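Local coordinates for protein Polyphosphate:AMP phosphotransferase (Meiothermus ruber H328, PDB 5O6M) that uses inorganic polyphosphate as phosphate donor to convert AMP to ADP and ADP to ATP, and also accepts other nucleoside mono- and diphosphates, at residues T162-F166 with T217-P223. The protein carries 1 engineered substitution. Sequence-based numbering, arbitrary orientation.
Sequences TILKF and TSTEYAP
In the parallel sheet of this P-loop-type kinase fold, strand 161-169 meets the loop that leads from helix 203-217 into the edge strand 224-228, and K165 ties the two together. Its amine reaches two backbone carbonyls of the loop: T217 O at 2.8 Å from NZ and, in a weaker bond, A222 O at 2.9 Å. At T217 the approach is bent, with a C=O...N angle of 132°, and NZ sits 48° out of the carbonyl plane. A bend at chi3 (-69°) carries CE of K165 past A222 O, 3.0 Å away. E153 adds a salt bridge and Y125 a hydrogen bond to the same amine, which probably offsets the charge of this buried group. A methionine here would probably leave the T217 and A222 carbonyls without this donor and E153 without this countercharge. The backbones also meet just before strand 224-228, where K165 N to P223 O (3.4 Å) is a weak hydrogen bond. Elsewhere along the strand, CG2 of I163 meets the A222 methyl carbon CB at 4.1 Å, and CD of P223 lies 3.7 Å from I163 O. Helix 145-158 packs on I163 of the strand and on Y221 and A222 of the loop, while L164, pointing the other way, meets helix 232-249, and the pairing with strand 224-228 continues from K165 to Y225.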
ATOM      1  N   THR D 162     -20.545  -6.401  -6.875  1.00 42.28           N
ATOM      2  CA  THR D 162     -21.159  -7.671  -7.238  1.00 40.29           C
ATOM      3  C   THR D 162     -20.201  -8.807  -6.894  1.00 48.49           C
ATOM      4  O   THR D 162     -19.067  -8.842  -7.385  1.00 50.47           O
ATOM      5  CB  THR D 162     -21.511  -7.705  -8.726  1.00 43.77           C
ATOM      6  OG1 THR D 162     -22.540  -6.745  -9.004  1.00 44.71           O
ATOM      7  CG2 THR D 162     -21.982  -9.086  -9.119  1.00 40.76           C
ATOM      8  N   ILE D 163     -20.662  -9.743  -6.069  1.00 43.63           N
ATOM      9  CA  ILE D 163     -19.816 -10.776  -5.485  1.00 41.03           C
ATOM     10  C   ILE D 163     -20.235 -12.133  -6.027  1.00 48.75           C
ATOM     11  O   ILE D 163     -21.404 -12.521  -5.913  1.00 50.95           O
ATOM     12  CB  ILE D 163     -19.889 -10.762  -3.950  1.00 39.47           C
ATOM     13  CG1 ILE D 163     -19.489  -9.390  -3.409  1.00 46.82           C
ATOM     14  CG2 ILE D 163     -19.003 -11.856  -3.363  1.00 42.45           C
ATOM     15  CD1 ILE D 163     -19.663  -9.259  -1.905  1.00 47.39           C
ATOM     16  N   LEU D 164     -19.280 -12.856  -6.600  1.00 42.68           N
ATOM     17  CA  LEU D 164     -19.473 -14.242  -6.997  1.00 42.47           C
ATOM     18  C   LEU D 164     -18.427 -15.093  -6.296  1.00 46.43           C
ATOM     19  O   LEU D 164     -17.228 -14.802  -6.377  1.00 51.04           O
ATOM     20  CB  LEU D 164     -19.358 -14.419  -8.519  1.00 41.35           C
ATOM     21  CG  LEU D 164     -20.418 -13.757  -9.399  1.00 49.11           C
ATOM     22  CD1 LEU D 164     -20.608 -14.548 -10.687  1.00 40.15           C
ATOM     23  CD2 LEU D 164     -21.732 -13.612  -8.654  1.00 56.48           C
ATOM     24  N   LYS D 165     -18.874 -16.149  -5.625  1.00 43.24           N
ATOM     25  CA  LYS D 165     -17.978 -17.075  -4.950  1.00 45.33           C
ATOM     26  C   LYS D 165     -18.147 -18.454  -5.567  1.00 49.69           C
ATOM     27  O   LYS D 165     -19.265 -18.974  -5.648  1.00 49.10           O
ATOM     28  CB  LYS D 165     -18.245 -17.099  -3.444  1.00 47.54           C
ATOM     29  CG  LYS D 165     -18.043 -15.738  -2.780  1.00 41.07           C
ATOM     30  CD  LYS D 165     -18.365 -15.760  -1.293  1.00 45.95           C
ATOM     31  CE  LYS D 165     -19.843 -15.937  -1.019  1.00 44.42           C
ATOM     32  NZ  LYS D 165     -20.143 -15.730   0.432  1.00 41.43           N
ATOM     33  N   PHE D 166     -17.040 -19.028  -6.027  1.00 47.24           N
ATOM     34  CA  PHE D 166     -17.036 -20.323  -6.693  1.00 43.38           C
ATOM     35  C   PHE D 166     -16.213 -21.303  -5.875  1.00 49.43           C
ATOM     36  O   PHE D 166     -15.034 -21.050  -5.598  1.00 51.27           O
ATOM     37  CB  PHE D 166     -16.466 -20.212  -8.111  1.00 42.86           C
ATOM     38  CG  PHE D 166     -17.295 -19.372  -9.041  1.00 43.19           C
ATOM     39  CD1 PHE D 166     -18.438 -19.889  -9.631  1.00 45.59           C
ATOM     40  CD2 PHE D 166     -16.930 -18.070  -9.330  1.00 41.77           C
ATOM     41  CE1 PHE D 166     -19.204 -19.117 -10.492  1.00 48.75           C
ATOM     42  CE2 PHE D 166     -17.692 -17.291 -10.189  1.00 46.04           C
ATOM     43  CZ  PHE D 166     -18.829 -17.817 -10.774  1.00 40.74           C
ATOM     44  N   THR D 217     -21.779 -18.771   5.110  1.00 54.39           N
ATOM     45  CA  THR D 217     -21.525 -17.494   4.455  1.00 50.54           C
ATOM     46  C   THR D 217     -22.209 -17.330   3.107  1.00 52.73           C
ATOM     47  O   THR D 217     -21.996 -16.304   2.449  1.00 47.94           O
ATOM     48  CB  THR D 217     -20.018 -17.273   4.279  1.00 42.91           C
ATOM     49  OG1 THR D 217     -19.482 -18.278   3.410  1.00 48.61           O
ATOM     50  CG2 THR D 217     -19.310 -17.339   5.628  1.00 45.42           C
ATOM     51  N   SER D 218     -23.006 -18.294   2.663  1.00 51.28           N
ATOM     52  CA  SER D 218     -23.767 -18.109   1.435  1.00 50.43           C
ATOM     53  C   SER D 218     -25.009 -17.279   1.734  1.00 53.91           C
ATOM     54  O   SER D 218     -25.876 -17.708   2.502  1.00 55.94           O
ATOM     55  CB  SER D 218     -24.153 -19.450   0.824  1.00 46.04           C
ATOM     56  OG  SER D 218     -24.700 -19.248  -0.464  1.00 53.90           O
ATOM     57  N   THR D 219     -25.087 -16.089   1.147  1.00 52.97           N
ATOM     58  CA  THR D 219     -26.183 -15.167   1.392  1.00 53.75           C
ATOM     59  C   THR D 219     -26.730 -14.681   0.057  1.00 49.21           C
ATOM     60  O   THR D 219     -26.186 -14.973  -1.008  1.00 65.57           O
ATOM     61  CB  THR D 219     -25.743 -13.973   2.244  1.00 52.09           C
ATOM     62  OG1 THR D 219     -24.727 -13.245   1.549  1.00 51.75           O
ATOM     63  CG2 THR D 219     -25.188 -14.451   3.575  1.00 44.94           C
ATOM     64  N   GLU D 220     -27.824 -13.924   0.125  1.00 58.30           N
ATOM     65  CA  GLU D 220     -28.446 -13.405  -1.088  1.00 65.85           C
ATOM     66  C   GLU D 220     -27.656 -12.251  -1.685  1.00 61.05           C
ATOM     67  O   GLU D 220     -27.804 -11.968  -2.879  1.00 71.97           O
ATOM     68  CB  GLU D 220     -29.883 -12.959  -0.804  1.00 73.94           C
ATOM     69  CG  GLU D 220     -30.522 -13.651   0.386  1.00 77.53           C
ATOM     70  CD  GLU D 220     -29.983 -13.137   1.705  1.00 75.62           C
ATOM     71  OE1 GLU D 220     -29.901 -11.901   1.866  1.00 83.09           O
ATOM     72  OE2 GLU D 220     -29.615 -13.967   2.566  1.00 76.32           O
ATOM     73  N   TYR D 221     -26.832 -11.576  -0.887  1.00 60.89           N
ATOM     74  CA  TYR D 221     -25.932 -10.561  -1.411  1.00 60.26           C
ATOM     75  C   TYR D 221     -24.568 -11.120  -1.796  1.00 53.24           C
ATOM     76  O   TYR D 221     -23.795 -10.411  -2.448  1.00 45.15           O
ATOM     77  CB  TYR D 221     -25.732  -9.432  -0.393  1.00 54.05           C
ATOM     78  CG  TYR D 221     -25.272  -9.902   0.970  1.00 56.55           C
ATOM     79  CD1 TYR D 221     -23.937 -10.213   1.199  1.00 57.62           C
ATOM     80  CD2 TYR D 221     -26.157  -9.995   2.036  1.00 54.77           C
ATOM     81  CE1 TYR D 221     -23.502 -10.640   2.438  1.00 55.01           C
ATOM     82  CE2 TYR D 221     -25.729 -10.414   3.284  1.00 55.85           C
ATOM     83  CZ  TYR D 221     -24.399 -10.737   3.477  1.00 60.67           C
ATOM     84  OH  TYR D 221     -23.956 -11.158   4.710  1.00 62.81           O
ATOM     85  N   ALA D 222     -24.256 -12.363  -1.417  1.00 50.56           N
ATOM     86  CA  ALA D 222     -22.953 -12.968  -1.703  1.00 52.64           C
ATOM     87  C   ALA D 222     -23.106 -14.481  -1.817  1.00 55.41           C
ATOM     88  O   ALA D 222     -22.715 -15.235  -0.918  1.00 52.80           O
ATOM     89  CB  ALA D 222     -21.934 -12.595  -0.628  1.00 51.20           C
ATOM     90  N   PRO D 223     -23.661 -14.959  -2.926  1.00 50.82           N
ATOM     91  CA  PRO D 223     -23.928 -16.394  -3.060  1.00 57.73           C
ATOM     92  C   PRO D 223     -22.668 -17.211  -3.316  1.00 53.46           C
ATOM     93  O   PRO D 223     -21.712 -16.757  -3.951  1.00 49.73           O
ATOM     94  CB  PRO D 223     -24.866 -16.457  -4.270  1.00 52.17           C
ATOM     95  CG  PRO D 223     -24.443 -15.286  -5.103  1.00 54.09           C
ATOM     96  CD  PRO D 223     -24.100 -14.201  -4.110  1.00 48.98           C
TER